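SGNH-hydrolase family esterase (Altererythrobacter indicus, PDB 7C2A) probably hydrolyses ester bonds as an SGNH-family esterase, possibly with lysophospholipase activity. Local coordinates at residues T168-G171 against V172-V176; K125-R128 against E129-I133; G87-P90 against A91-R94. One frame throughout, in Å; residues are numbered along the deposited sequence.

Contact 1. Residues T168-G171 against V172-V176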
loop_
_atom_site.group_PDB
_atom_site.type_symbol
_atom_site.label_atom_id
_atom_site.label_comp_id
_atom_site.label_asym_id
_atom_site.label_seq_id
_atom_site.Cartn_x
_atom_site.Cartn_y
_atom_site.Cartn_z
ATOM N N THR A 168 -7.621 -4.097 -20.953
ATOM C CA THR A 168 -7.292 -5.545 -20.970
ATOM C C THR A 168 -6.973 -5.925 -22.425
ATOM O O THR A 168 -7.133 -5.097 -23.348
ATOM C CB THR A 168 -8.485 -6.400 -20.524
ATOM O OG1 THR A 168 -9.537 -6.183 -21.463
ATOM C CG2 THR A 168 -8.967 -6.068 -19.129
ATOM N N ALA A 169 -6.558 -7.162 -22.648
ATOM C CA ALA A 169 -6.251 -7.565 -24.019
ATOM C C ALA A 169 -7.463 -7.383 -24.920
ATOM O O ALA A 169 -7.345 -6.936 -26.069
ATOM C CB ALA A 169 -5.765 -9.013 -24.051
ATOM N N ARG A 170 -8.646 -7.704 -24.402
ATOM C CA ARG A 170 -9.871 -7.484 -25.151
ATOM C C ARG A 170 -10.158 -5.993 -25.307
ATOM O O ARG A 170 -10.630 -5.550 -26.358
ATOM C CB ARG A 170 -11.019 -8.202 -24.437
ATOM C CG ARG A 170 -12.356 -8.126 -25.118
ATOM C CD ARG A 170 -12.365 -8.851 -26.455
ATOM N NE ARG A 170 -13.648 -8.653 -27.124
ATOM C CZ ARG A 170 -14.027 -7.505 -27.680
ATOM N NH1 ARG A 170 -13.211 -6.461 -27.670
ATOM N NH2 ARG A 170 -15.215 -7.402 -28.256
ATOM N N GLY A 171 -9.869 -5.206 -24.270
ATOM C CA GLY A 171 -9.985 -3.762 -24.399
ATOM C C GLY A 171 -9.080 -3.194 -25.478
ATOM O O GLY A 171 -9.471 -2.277 -26.200
ATOM N N VAL A 172 -7.863 -3.734 -25.606
ATOM C CA VAL A 172 -6.966 -3.294 -26.678
ATOM C C VAL A 172 -7.594 -3.551 -28.039
ATOM O O VAL A 172 -7.565 -2.694 -28.931
ATOM C CB VAL A 172 -5.593 -3.979 -26.563
ATOM C CG1 VAL A 172 -4.819 -3.832 -27.876
ATOM C CG2 VAL A 172 -4.803 -3.398 -25.413
ATOM N N GLU A 173 -8.209 -4.723 -28.206
ATOM C CA GLU A 173 -8.854 -5.048 -29.509
ATOM C C GLU A 173 -9.929 -3.998 -29.806
ATOM O O GLU A 173 -10.121 -3.633 -30.965
ATOM C CB GLU A 173 -9.391 -6.480 -29.481
ATOM C CG GLU A 173 -8.274 -7.500 -29.412
ATOM C CD GLU A 173 -8.718 -8.943 -29.268
ATOM O OE1 GLU A 173 -9.925 -9.172 -29.095
ATOM O OE2 GLU A 173 -7.844 -9.820 -29.310
ATOM N N GLU A 174 -10.656 -3.577 -28.768
ATOM C CA GLU A 174 -11.716 -2.548 -28.933
ATOM C C GLU A 174 -11.070 -1.252 -29.435
ATOM O O GLU A 174 -11.641 -0.610 -30.319
ATOM C CB GLU A 174 -12.414 -2.291 -27.596
ATOM C CG GLU A 174 -13.580 -3.220 -27.327
ATOM C CD GLU A 174 -14.703 -3.195 -28.350
ATOM O OE1 GLU A 174 -15.218 -2.103 -28.655
ATOM O OE2 GLU A 174 -15.060 -4.269 -28.832
ATOM N N LEU A 175 -9.954 -0.853 -28.825
ATOM C CA LEU A 175 -9.260 0.396 -29.241
ATOM C C LEU A 175 -8.776 0.250 -30.684
ATOM O O LEU A 175 -8.873 1.217 -31.432
ATOM C CB LEU A 175 -8.065 0.638 -28.317
ATOM C CG LEU A 175 -8.413 0.925 -26.858
ATOM C CD1 LEU A 175 -7.140 1.087 -26.039
ATOM C CD2 LEU A 175 -9.296 2.159 -26.739
ATOM N N VAL A 176 -8.233 -0.922 -31.024
ATOM C CA VAL A 176 -7.751 -1.134 -32.384
ATOM C C VAL A 176 -8.897 -1.021 -33.381
ATOM O O VAL A 176 -8.773 -0.377 -34.431
ATOM C CB VAL A 176 -7.017 -2.484 -32.476
ATOM C CG1 VAL A 176 -6.727 -2.850 -33.911
ATOM C CG2 VAL A 176 -5.727 -2.431 -31.681
#

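Contact 2. Residues K125-R128 against E129-I133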
loop_
_atom_site.group_PDB
_atom_site.type_symbol
_atom_site.label_atom_id
_atom_site.label_comp_id
_atom_site.label_asym_id
_atom_site.label_seq_id
_atom_site.Cartn_x
_atom_site.Cartn_y
_atom_site.Cartn_z
ATOM N N LYS A 125 -1.635 -18.753 -9.583
ATOM C CA LYS A 125 -0.357 -19.175 -8.952
ATOM C C LYS A 125 0.303 -17.972 -8.268
ATOM O O LYS A 125 0.679 -18.078 -7.103
ATOM C CB LYS A 125 0.571 -19.795 -9.996
ATOM C CG LYS A 125 1.903 -20.278 -9.439
ATOM C CD LYS A 125 2.677 -21.080 -10.458
ATOM C CE LYS A 125 4.043 -21.508 -9.973
ATOM N NZ LYS A 125 4.709 -22.382 -10.968
ATOM N N TYR A 126 0.440 -16.870 -8.997
ATOM C CA TYR A 126 1.055 -15.656 -8.410
ATOM C C TYR A 126 0.167 -15.117 -7.280
ATOM O O TYR A 126 0.682 -14.780 -6.213
ATOM C CB TYR A 126 1.214 -14.592 -9.495
ATOM C CG TYR A 126 1.879 -13.326 -9.029
ATOM C CD1 TYR A 126 1.196 -12.397 -8.262
ATOM C CD2 TYR A 126 3.195 -13.059 -9.359
ATOM C CE1 TYR A 126 1.815 -11.238 -7.824
ATOM C CE2 TYR A 126 3.829 -11.902 -8.937
ATOM C CZ TYR A 126 3.129 -10.987 -8.170
ATOM O OH TYR A 126 3.713 -9.829 -7.745
ATOM N N GLN A 127 -1.141 -15.042 -7.527
ATOM C CA GLN A 127 -2.073 -14.450 -6.530
ATOM C C GLN A 127 -2.014 -15.223 -5.206
ATOM O O GLN A 127 -1.913 -14.591 -4.161
ATOM C CB GLN A 127 -3.482 -14.370 -7.112
ATOM C CG GLN A 127 -4.555 -14.149 -6.058
ATOM C CD GLN A 127 -5.101 -15.467 -5.573
ATOM O OE1 GLN A 127 -5.328 -16.386 -6.352
ATOM N NE2 GLN A 127 -5.307 -15.569 -4.273
ATOM N N ARG A 128 -2.058 -16.549 -5.254
ATOM C CA ARG A 128 -2.020 -17.317 -3.982
ATOM C C ARG A 128 -0.687 -17.065 -3.271
ATOM O O ARG A 128 -0.687 -16.890 -2.050
ATOM C CB ARG A 128 -2.180 -18.813 -4.259
ATOM C CG ARG A 128 -3.604 -19.238 -4.583
ATOM C CD ARG A 128 -3.651 -20.741 -4.784
ATOM N NE ARG A 128 -2.857 -21.173 -5.926
ATOM C CZ ARG A 128 -3.350 -21.801 -6.978
ATOM N NH1 ARG A 128 -4.643 -22.067 -7.036
ATOM N NH2 ARG A 128 -2.554 -22.151 -7.969
ATOM N N GLU A 129 0.410 -17.059 -4.023
ATOM C CA GLU A 129 1.748 -16.856 -3.410
ATOM C C GLU A 129 1.834 -15.457 -2.790
ATOM O O GLU A 129 2.265 -15.338 -1.644
ATOM C CB GLU A 129 2.852 -17.044 -4.453
ATOM C CG GLU A 129 4.232 -17.130 -3.826
ATOM C CD GLU A 129 5.413 -17.096 -4.779
ATOM O OE1 GLU A 129 5.209 -17.205 -5.997
ATOM O OE2 GLU A 129 6.534 -16.956 -4.284
ATOM N N PHE A 130 1.375 -14.446 -3.519
ATOM C CA PHE A 130 1.466 -13.065 -2.992
ATOM C C PHE A 130 0.570 -12.899 -1.761
ATOM O O PHE A 130 1.034 -12.382 -0.738
ATOM C CB PHE A 130 1.046 -12.076 -4.077
ATOM C CG PHE A 130 1.019 -10.657 -3.581
ATOM C CD1 PHE A 130 2.176 -9.902 -3.578
ATOM C CD2 PHE A 130 -0.146 -10.098 -3.076
ATOM C CE1 PHE A 130 2.166 -8.600 -3.107
ATOM C CE2 PHE A 130 -0.155 -8.796 -2.606
ATOM C CZ PHE A 130 1.000 -8.049 -2.627
ATOM N N ASP A 131 -0.673 -13.368 -1.848
ATOM C CA ASP A 131 -1.603 -13.158 -0.745
ATOM C C ASP A 131 -1.099 -13.802 0.538
ATOM O O ASP A 131 -1.311 -13.265 1.632
ATOM C CB ASP A 131 -2.981 -13.734 -1.087
ATOM C CG ASP A 131 -3.728 -12.924 -2.122
ATOM O OD1 ASP A 131 -3.206 -11.909 -2.621
ATOM O OD2 ASP A 131 -4.864 -13.334 -2.434
ATOM N N GLY A 132 -0.422 -14.946 0.426
ATOM C CA GLY A 132 0.013 -15.668 1.610
ATOM C C GLY A 132 1.185 -15.048 2.345
ATOM O O GLY A 132 1.486 -15.472 3.465
ATOM N N ILE A 133 1.863 -14.060 1.761
ATOM C CA ILE A 133 3.027 -13.524 2.470
ATOM C C ILE A 133 2.610 -12.784 3.733
ATOM O O ILE A 133 3.352 -12.775 4.717
ATOM C CB ILE A 133 3.961 -12.680 1.577
ATOM C CG1 ILE A 133 3.376 -11.299 1.267
ATOM C CG2 ILE A 133 4.337 -13.440 0.315
ATOM C CD1 ILE A 133 4.296 -10.405 0.442
#

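Contact 3. Residues G87-P90 against A91-R94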
loop_
_atom_site.group_PDB
_atom_site.type_symbol
_atom_site.label_atom_id
_atom_site.label_comp_id
_atom_site.label_asym_id
_atom_site.label_seq_id
_atom_site.Cartn_x
_atom_site.Cartn_y
_atom_site.Cartn_z
ATOM N N GLY A 87 4.641 -6.654 -11.133
ATOM C CA GLY A 87 4.758 -8.088 -11.358
ATOM C C GLY A 87 5.934 -8.754 -10.677
ATOM O O GLY A 87 6.374 -9.826 -11.116
ATOM N N LEU A 88 6.448 -8.162 -9.607
ATOM C CA LEU A 88 7.689 -8.610 -8.999
ATOM C C LEU A 88 7.473 -9.854 -8.145
ATOM O O LEU A 88 6.363 -10.154 -7.694
ATOM C CB LEU A 88 8.283 -7.507 -8.124
ATOM C CG LEU A 88 8.683 -6.237 -8.868
ATOM C CD1 LEU A 88 9.240 -5.219 -7.872
ATOM C CD2 LEU A 88 9.690 -6.537 -9.973
ATOM N N SER A 89 8.570 -10.545 -7.881
ATOM C CA SER A 89 8.579 -11.781 -7.117
ATOM C C SER A 89 7.855 -11.601 -5.782
ATOM O O SER A 89 8.253 -10.740 -4.979
ATOM C CB SER A 89 10.033 -12.153 -6.841
ATOM O OG SER A 89 10.101 -13.123 -5.813
ATOM N N PRO A 90 6.840 -12.416 -5.484
ATOM C CA PRO A 90 6.262 -12.367 -4.131
ATOM C C PRO A 90 7.243 -12.785 -3.052
ATOM O O PRO A 90 7.196 -12.261 -1.932
ATOM C CB PRO A 90 5.082 -13.341 -4.216
ATOM C CG PRO A 90 4.746 -13.400 -5.658
ATOM C CD PRO A 90 6.049 -13.273 -6.386
ATOM N N ALA A 91 8.132 -13.729 -3.373
ATOM C CA ALA A 91 9.132 -14.194 -2.381
ATOM C C ALA A 91 10.041 -13.020 -1.994
ATOM O O ALA A 91 10.331 -12.854 -0.814
ATOM C CB ALA A 91 9.922 -15.352 -2.952
ATOM N N GLU A 92 10.468 -12.229 -2.974
ATOM C CA GLU A 92 11.346 -11.067 -2.673
ATOM C C GLU A 92 10.564 -10.016 -1.874
ATOM O O GLU A 92 11.159 -9.384 -1.006
ATOM C CB GLU A 92 11.961 -10.528 -3.960
ATOM C CG GLU A 92 12.885 -11.541 -4.620
ATOM C CD GLU A 92 13.614 -11.002 -5.831
ATOM O OE1 GLU A 92 13.540 -9.798 -6.056
ATOM O OE2 GLU A 92 14.242 -11.789 -6.552
ATOM N N ALA A 93 9.283 -9.822 -2.187
ATOM C CA ALA A 93 8.477 -8.888 -1.399
ATOM C C ALA A 93 8.414 -9.332 0.059
ATOM O O ALA A 93 8.541 -8.513 0.982
ATOM C CB ALA A 93 7.069 -8.779 -1.995
ATOM N N ARG A 94 8.233 -10.637 0.280
ATOM C CA ARG A 94 8.224 -11.176 1.635
ATOM C C ARG A 94 9.550 -10.934 2.341
ATOM O O ARG A 94 9.575 -10.571 3.522
ATOM C CB ARG A 94 7.921 -12.671 1.584
ATOM C CG ARG A 94 7.768 -13.324 2.947
ATOM C CD ARG A 94 7.496 -14.824 2.819
ATOM N NE ARG A 94 8.556 -15.469 2.058
ATOM C CZ ARG A 94 8.370 -16.251 0.997
ATOM N NH1 ARG A 94 9.421 -16.753 0.361
ATOM N NH2 ARG A 94 7.148 -16.542 0.578
#

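Contact 1. Residues T168-G171 against V172-V176
Arg170 reaches across one helical turn to Glu174 and holds a single carboxylate oxygen with two nitrogens. Its NH1 lies 3.1 Å from Glu174 OE2, and its NH2 lies 3.2 Å from that same oxygen, which sits at the guanidinium edge and nearly in its plane. Toward NH1, OE2 turns its anti lone pair, away from OE1; NH2 arrives on that side too, slightly out of the carboxylate plane. Both side chains fold to meet. Arg170 sets off with CG anti to the backbone N (chi1 -177°), then bends at chi2 (65°), which carries the guanidinium forward along the helix toward Glu174. Glu174 bends at chi2 as well (-59°), and its CG comes within 3.3 Å of Arg170 NH1. Because Glu174 was modelled in two conformers, this salt bridge belongs to one of them and may be intermittent.

Glu173 takes another course: its chain is extended beyond CG and crosses that of Arg170 at about a right angle. Glu173 OE1 rests 3.6 Å from Arg170 CD. The same oxygen is 4.2 Å from Arg170 NE but well out of the guanidinium plane, so the attraction is between charges alone.

The backbone here opens helix 169-186. Thr168, the N-cap, turns OG1 to accept from Gly171 N at 3.0 Å, while Thr168 O receives Val172 N at 2.7 Å. Glu173 N, Glu174 N and Leu175 N continue the series to Ala169 O, Arg170 O and Gly171 O. Val172 and Leu175 lie against Pro167.

The chemistry is that of an exposed i to i+4 ion pair at the protein surface, in which one arginine serves two glutamates unequally, gripping one oxygen of Glu174 twice and attracting Glu173 by charge alone.

Contact 2. Residues K125-R128 against E129-I133
Gln127 NE2 donates to Asp131 OD2 across one turn of helix 124-131, at 2.9 Å and almost straight (N-H...O 175°). Seen from the donor, the oxygen lies in the amide plane; seen from the acceptor, the nitrogen comes from above the carboxylate plane, the two flat groups being 62° apart. The glutamine reaches it with CG anti to the backbone N and a bend at chi2 of -92°, which carries the amide along the helix.

The other aspartate oxygen, OD1, accepts from Ala118 N in a neighbouring loop, so each carboxylate oxygen has a partner. With an alanine here in place of Asp131, Gln127 NE2 and Ala118 N would probably both lose their acceptor, and one hydrogen-bonded link between helix and loop would go.

Main-chain groups are paired in helical order: Phe130 N to Tyr126 O at 2.8 Å, Asp131 N to Gln127 O at 2.9 Å, and longer bonds from Glu129 N to Lys125 O and Gly132 N to Arg128 O. On another flank Tyr126 and Phe130 lie side by side, Tyr126 CE1 3.9 Å from Phe130 CB, and both side chains touch Leu84 of helix 81-85; Tyr126 OH is satisfied by Leu88 O.

An i to i+4 side-chain bond with a second link thus ties helix 124-131 to the adjoining loop of the SGNH-hydrolase fold, in which helices pack on both faces of a five-stranded parallel sheet.

Contact 3. Residues G87-P90 against A91-R94
Ser89 caps the N-terminus of helix 90-106, its OG accepting from Glu92 N at 3.0 Å and 164°. This serine N-cap follows closely on the end of the preceding helix 81-85, which stops in a Schellman motif at Gly87, where phi turns positive (66°). One helix ends and the next begins within three residues.

Hydrogen bonds make up the polar part. A chi1 of 164° places Ser89 OG opposite the backbone N, facing the first turn. Ala93 N then bonds to Ser89 O at 3.1 Å, and Arg94 N to Pro90 O at 2.9 Å, starting the regular i to i+4 ladder. Pro90 suits the first position after the cap, since its ring nitrogen carries no hydrogen that would need an acceptor. No capping box is completed: the Glu92 carboxylate stays too far from Ser89 N to bond, with Glu92 OE1 5.3 Å from it.

Packing is modest and mostly between aliphatic carbons and the cap. The start of the Glu92 chain passes alongside the serine, Glu92 CG lying 3.7 Å from Ser89 CB and 3.4 Å from Ser89 OG. The Ala91 methyl stands on another side, 3.6 Å from Ser89 OG.

Further along, Ala93 and Arg94 face helix 133-140: both meet Ile133, and Arg94 also touches Tyr136 and Leu137. A bend at chi3 folds the arginine back over the helix start, so that Ala91 CA lies 3.7 Å above one face of the Arg94 guanidinium, displaced toward its rim.

How the contacts relate
Contacts 2 and 3 are neighbours, their centres about 9 Å apart. Tyr126 OH of contact 2 probably bonds to Leu88 O at 2.7 Å, just ahead of the Ser89 cap, and Tyr126 CE2 packs 3.6 Å from Pro90 CD. Glu129 adds to the seam, its CD 3.8 Å from Pro90 CB. Helices 124-131 and 90-106 thus join at the start of the latter. Contact 1 stands apart on helix 169-186: its centre is about 27 Å from that of contact 2 and about 29 Å from that of contact 3, its nearest atoms about 16 Å from either. The Leu175 side chain is about 12 Å from a cadmium ion; the cadmium ligands His164 and His166 precede this helix.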